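Local coordinates for protein putative oxidoreductase molybdopterin-binding subunit (PDB 4ZOH) that probably serves as the molybdenum-bearing large subunit of an oxidoreductase of the xanthine dehydrogenase and aldehyde oxidase family, carrying the pterin cytosine dinucleotide cofactor, at residues R159-P164 and E621-D626; E248-G253 and G629-T634. One frame throughout, in Å; residues are numbered along the deposited sequence.

In the fold
Both contacts bring the loop between helix 600-619 and strand 651-655 against the first molybdopterin-binding region of the chain: contact 1 on strand 149-161, contact 2 on helix 245-251. Their centres lie 7 Å apart, and two probable backbone hydrogen bonds tie them together, Ala162 N to Gly253 O and Leu632 N to Phe624 O, each 2.7 Å. Ser163 OG also packs against Phe249 CE1 at 3.4 Å. In contact 1 the Val160 side chain is about 11 Å from the pterin cytosine dinucleotide and about 12 Å from molybdenum. In contact 2 the Phe249 side chain is about 13 Å from a bound Fe2S2 cluster.

Contact 1 of 2, residues R159-P164 and E621-D626; sequences RVIASP and EGAFFD
A buried contact, made of one backbone hydrogen bond and the apolar groups beside it, sets the end of edge strand 149-161 against the loop that follows helix 600-619. The touching parts run 111° apart, so the two chains cross rather than pair as neighbouring strands. At the crossing, Ala623 N donates to Arg159 O over 2.6 Å with an N-H...O angle of 160°, reaching the oxygen from above the carbonyl plane. Gly622 CA adds a CA-H...O contact to Arg159 O at 3.4 Å. The methyl of Ala623 fits between two side chains: Ile161 CD1 meets Ala623 CB at 3.7 Å, while the Arg159 methylenes pass on its other flank. With CG anti to the backbone N (chi1 -160°) and the chain extended to NE, Arg159 carries CD to the edge of the Phe625 ring, 3.8 Å from CE2. Its guanidinium is gripped elsewhere, by a salt bridge to Asp257 and hydrogen bonds to His254 and Thr328. Glu621, by contrast, forms a salt bridge with a basic side chain of another protein chain. The arginine thus divides its work: its aliphatic stem packs against the loop, and its charge is probably largely balanced within its own region of the fold.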
# COMPACT_ATOMS: atom_id res chain seq x y z
N ARG A 159 1.50 38.79 -9.93
CA ARG A 159 1.75 37.43 -9.42
C ARG A 159 0.41 36.68 -9.09
O ARG A 159 -0.44 37.23 -8.44
CB ARG A 159 2.52 37.55 -8.15
CG ARG A 159 3.27 36.30 -7.77
CD ARG A 159 4.26 36.67 -6.64
NE ARG A 159 5.25 35.63 -6.41
CZ ARG A 159 6.28 35.38 -7.19
NH1 ARG A 159 7.10 34.35 -6.90
NH2 ARG A 159 6.51 36.11 -8.27
N VAL A 160 0.30 35.42 -9.46
CA VAL A 160 -0.86 34.62 -8.99
C VAL A 160 -0.34 33.30 -8.40
O VAL A 160 0.86 33.02 -8.51
CB VAL A 160 -1.84 34.31 -10.17
CG1 VAL A 160 -2.50 35.61 -10.70
CG2 VAL A 160 -1.08 33.59 -11.27
N ILE A 161 -1.24 32.48 -7.82
CA ILE A 161 -0.86 31.22 -7.24
C ILE A 161 -1.73 30.09 -7.80
O ILE A 161 -2.96 30.16 -7.72
CB ILE A 161 -1.00 31.31 -5.73
CG1 ILE A 161 -0.09 32.45 -5.19
CG2 ILE A 161 -0.60 29.97 -5.06
CD1 ILE A 161 -0.44 32.85 -3.74
N ALA A 162 -1.08 29.07 -8.38
CA ALA A 162 -1.71 27.95 -9.03
C ALA A 162 -2.90 27.36 -8.25
O ALA A 162 -3.98 27.17 -8.83
CB ALA A 162 -0.68 26.90 -9.37
N SER A 163 -2.74 27.20 -6.92
CA SER A 163 -3.81 26.76 -6.03
C SER A 163 -4.58 25.49 -6.52
O SER A 163 -5.81 25.50 -6.46
CB SER A 163 -4.81 27.90 -5.77
OG SER A 163 -4.17 29.13 -5.56
N PRO A 164 -3.87 24.41 -7.00
CA PRO A 164 -4.60 23.17 -7.30
C PRO A 164 -5.31 22.72 -6.03
O PRO A 164 -4.82 23.00 -4.91
CB PRO A 164 -3.50 22.16 -7.64
CG PRO A 164 -2.26 22.67 -6.94
CD PRO A 164 -2.41 24.18 -6.93
N GLU A 621 -7.93 37.28 -8.64
CA GLU A 621 -6.74 36.77 -7.98
C GLU A 621 -5.58 37.77 -7.96
O GLU A 621 -5.50 38.61 -8.85
CB GLU A 621 -6.32 35.51 -8.71
CG GLU A 621 -7.22 34.34 -8.22
CD GLU A 621 -7.03 33.07 -9.00
OE1 GLU A 621 -5.91 32.77 -9.43
OE2 GLU A 621 -8.04 32.36 -9.27
N GLY A 622 -4.67 37.63 -6.98
CA GLY A 622 -3.36 38.28 -6.97
C GLY A 622 -2.54 37.93 -5.76
O GLY A 622 -3.02 37.86 -4.63
N ALA A 623 -1.26 37.68 -5.98
CA ALA A 623 -0.44 37.34 -4.82
C ALA A 623 0.37 38.63 -4.48
O ALA A 623 1.25 39.03 -5.25
CB ALA A 623 0.45 36.12 -5.14
N PHE A 624 0.05 39.25 -3.34
CA PHE A 624 0.73 40.41 -2.88
C PHE A 624 1.36 40.24 -1.48
O PHE A 624 0.80 39.55 -0.62
CB PHE A 624 -0.24 41.63 -2.90
CG PHE A 624 -0.87 41.87 -4.27
CD1 PHE A 624 -0.06 42.23 -5.40
CD2 PHE A 624 -2.28 41.72 -4.45
CE1 PHE A 624 -0.63 42.42 -6.70
CE2 PHE A 624 -2.84 41.91 -5.74
CZ PHE A 624 -2.02 42.24 -6.86
N PHE A 625 2.48 40.96 -1.29
CA PHE A 625 3.29 40.90 -0.05
C PHE A 625 3.22 42.18 0.73
O PHE A 625 3.19 43.24 0.15
CB PHE A 625 4.74 40.62 -0.40
CG PHE A 625 4.91 39.34 -1.14
CD1 PHE A 625 5.11 38.13 -0.44
CD2 PHE A 625 4.84 39.31 -2.55
CE1 PHE A 625 5.28 36.94 -1.13
CE2 PHE A 625 4.97 38.09 -3.24
CZ PHE A 625 5.17 36.91 -2.52
N ASP A 626 3.16 42.12 2.03
CA ASP A 626 3.30 43.36 2.75
C ASP A 626 4.82 43.76 2.71
O ASP A 626 5.70 43.04 2.16
CB ASP A 626 2.76 43.20 4.15
CG ASP A 626 3.67 42.29 5.01
OD1 ASP A 626 4.81 41.99 4.62
OD2 ASP A 626 3.24 41.89 6.08

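Contact 2 of 2, residues E248-G253 and G629-T634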
# COMPACT_ATOMS: atom_id res chain seq x y z
N GLU A 248 1.15 25.70 1.43
CA GLU A 248 1.18 25.60 -0.01
C GLU A 248 1.16 27.06 -0.55
O GLU A 248 1.97 27.41 -1.35
CB GLU A 248 -0.07 24.80 -0.53
CG GLU A 248 0.10 24.41 -1.98
CD GLU A 248 1.05 23.25 -2.24
OE1 GLU A 248 0.97 22.72 -3.37
OE2 GLU A 248 1.89 22.84 -1.32
N PHE A 249 0.26 27.90 -0.04
CA PHE A 249 0.13 29.27 -0.57
C PHE A 249 1.43 30.04 -0.47
O PHE A 249 1.79 30.70 -1.40
CB PHE A 249 -0.98 30.06 0.17
CG PHE A 249 -2.33 29.88 -0.46
CD1 PHE A 249 -2.54 30.34 -1.76
CD2 PHE A 249 -3.37 29.25 0.24
CE1 PHE A 249 -3.77 30.18 -2.39
CE2 PHE A 249 -4.61 29.11 -0.36
CZ PHE A 249 -4.82 29.57 -1.67
N ILE A 250 2.13 29.86 0.65
CA ILE A 250 3.34 30.59 0.96
C ILE A 250 4.58 30.07 0.21
O ILE A 250 5.55 30.82 -0.05
CB ILE A 250 3.38 30.55 2.49
CG1 ILE A 250 2.65 31.77 3.02
CG2 ILE A 250 4.70 30.20 3.10
CD1 ILE A 250 2.24 31.56 4.45
N SER A 251 4.55 28.81 -0.20
CA SER A 251 5.76 28.20 -0.76
C SER A 251 5.67 27.70 -2.18
O SER A 251 6.67 27.24 -2.75
CB SER A 251 6.21 27.06 0.18
OG SER A 251 5.19 26.10 0.38
N ALA A 252 4.48 27.66 -2.78
CA ALA A 252 4.45 26.94 -4.06
C ALA A 252 3.33 27.45 -4.94
O ALA A 252 2.34 28.03 -4.43
CB ALA A 252 4.35 25.45 -3.85
N GLY A 253 3.53 27.23 -6.24
CA GLY A 253 2.62 27.60 -7.31
C GLY A 253 2.51 29.09 -7.65
O GLY A 253 1.57 29.45 -8.38
N GLY A 629 7.70 41.53 3.51
CA GLY A 629 7.81 40.35 2.63
C GLY A 629 6.91 39.17 3.03
O GLY A 629 7.24 38.05 2.67
N GLN A 630 5.82 39.42 3.79
CA GLN A 630 4.79 38.41 4.13
C GLN A 630 3.68 38.44 3.08
O GLN A 630 3.08 39.49 2.81
CB GLN A 630 4.06 38.65 5.47
CG GLN A 630 4.87 39.15 6.66
CD GLN A 630 5.76 38.10 7.22
OE1 GLN A 630 6.85 37.85 6.70
NE2 GLN A 630 5.34 37.51 8.31
N LEU A 631 3.42 37.27 2.52
CA LEU A 631 2.31 37.10 1.59
C LEU A 631 1.01 37.43 2.32
O LEU A 631 0.75 36.91 3.40
CB LEU A 631 2.33 35.67 1.05
CG LEU A 631 1.16 35.21 0.18
CD1 LEU A 631 1.08 36.12 -1.08
CD2 LEU A 631 1.36 33.73 -0.19
N LEU A 632 0.22 38.35 1.77
CA LEU A 632 -1.04 38.84 2.40
C LEU A 632 -2.18 37.83 2.21
O LEU A 632 -3.15 37.84 2.95
CB LEU A 632 -1.46 40.21 1.82
CG LEU A 632 -0.63 41.41 2.30
CD1 LEU A 632 -0.90 42.63 1.41
CD2 LEU A 632 -0.88 41.79 3.76
N THR A 633 -2.05 36.95 1.23
CA THR A 633 -3.20 36.10 0.87
C THR A 633 -2.83 34.61 1.01
O THR A 633 -2.33 34.01 0.11
CB THR A 633 -3.75 36.48 -0.55
OG1 THR A 633 -2.73 36.26 -1.49
CG2 THR A 633 -4.09 37.97 -0.59
N THR A 634 -3.08 34.03 2.17
CA THR A 634 -2.53 32.70 2.39
C THR A 634 -3.60 31.60 2.64
O THR A 634 -3.29 30.54 3.19
CB THR A 634 -1.50 32.74 3.56
OG1 THR A 634 -2.20 33.01 4.76
CG2 THR A 634 -0.45 33.82 3.37
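Phe249 and Thr634, each with 59 Å² buried by the contact, meet where helix 245-251 packs against the 629-634 segment of the loop after helix 600-619. The Phe249 ring approaches the backbone of Thr634 obliquely: CD2 is 3.2 Å from Thr634 O and 3.4 Å from Thr634 C. At the other ortho carbon, Phe249 CD1 has Thr633 O at 4.1 Å, so two successive carbonyl groups border the phenyl. Phe636 adds an edge-to-face ring contact, and Ile161 also touches this side chain. Beside it, Thr634 CG2 lies 3.7 Å from both CG1 and CD1 of Ile250; it is turned anti to the carbonyl carbon, with OG1 in the crowded position between backbone N and carbonyl carbon (chi1 68°). Ile250 crosses Leu631 as well, its CG1 standing 4.0 Å from Leu631 CD2. That same methyl reaches the helix backbone, with Leu631 CD2 3.3 Å from Phe249 O, an oxygen that accepts a hydrogen bond from His254. Replacing Phe249 with an alanine would probably open a gap beside the Thr633 and Thr634 carbonyls and leave Phe636 without its ring partner. Apolar side chains and backbone of a helix's last turn, packed here on an irregular loop, join the two molybdopterin-binding regions of a xanthine dehydrogenase-type large subunit.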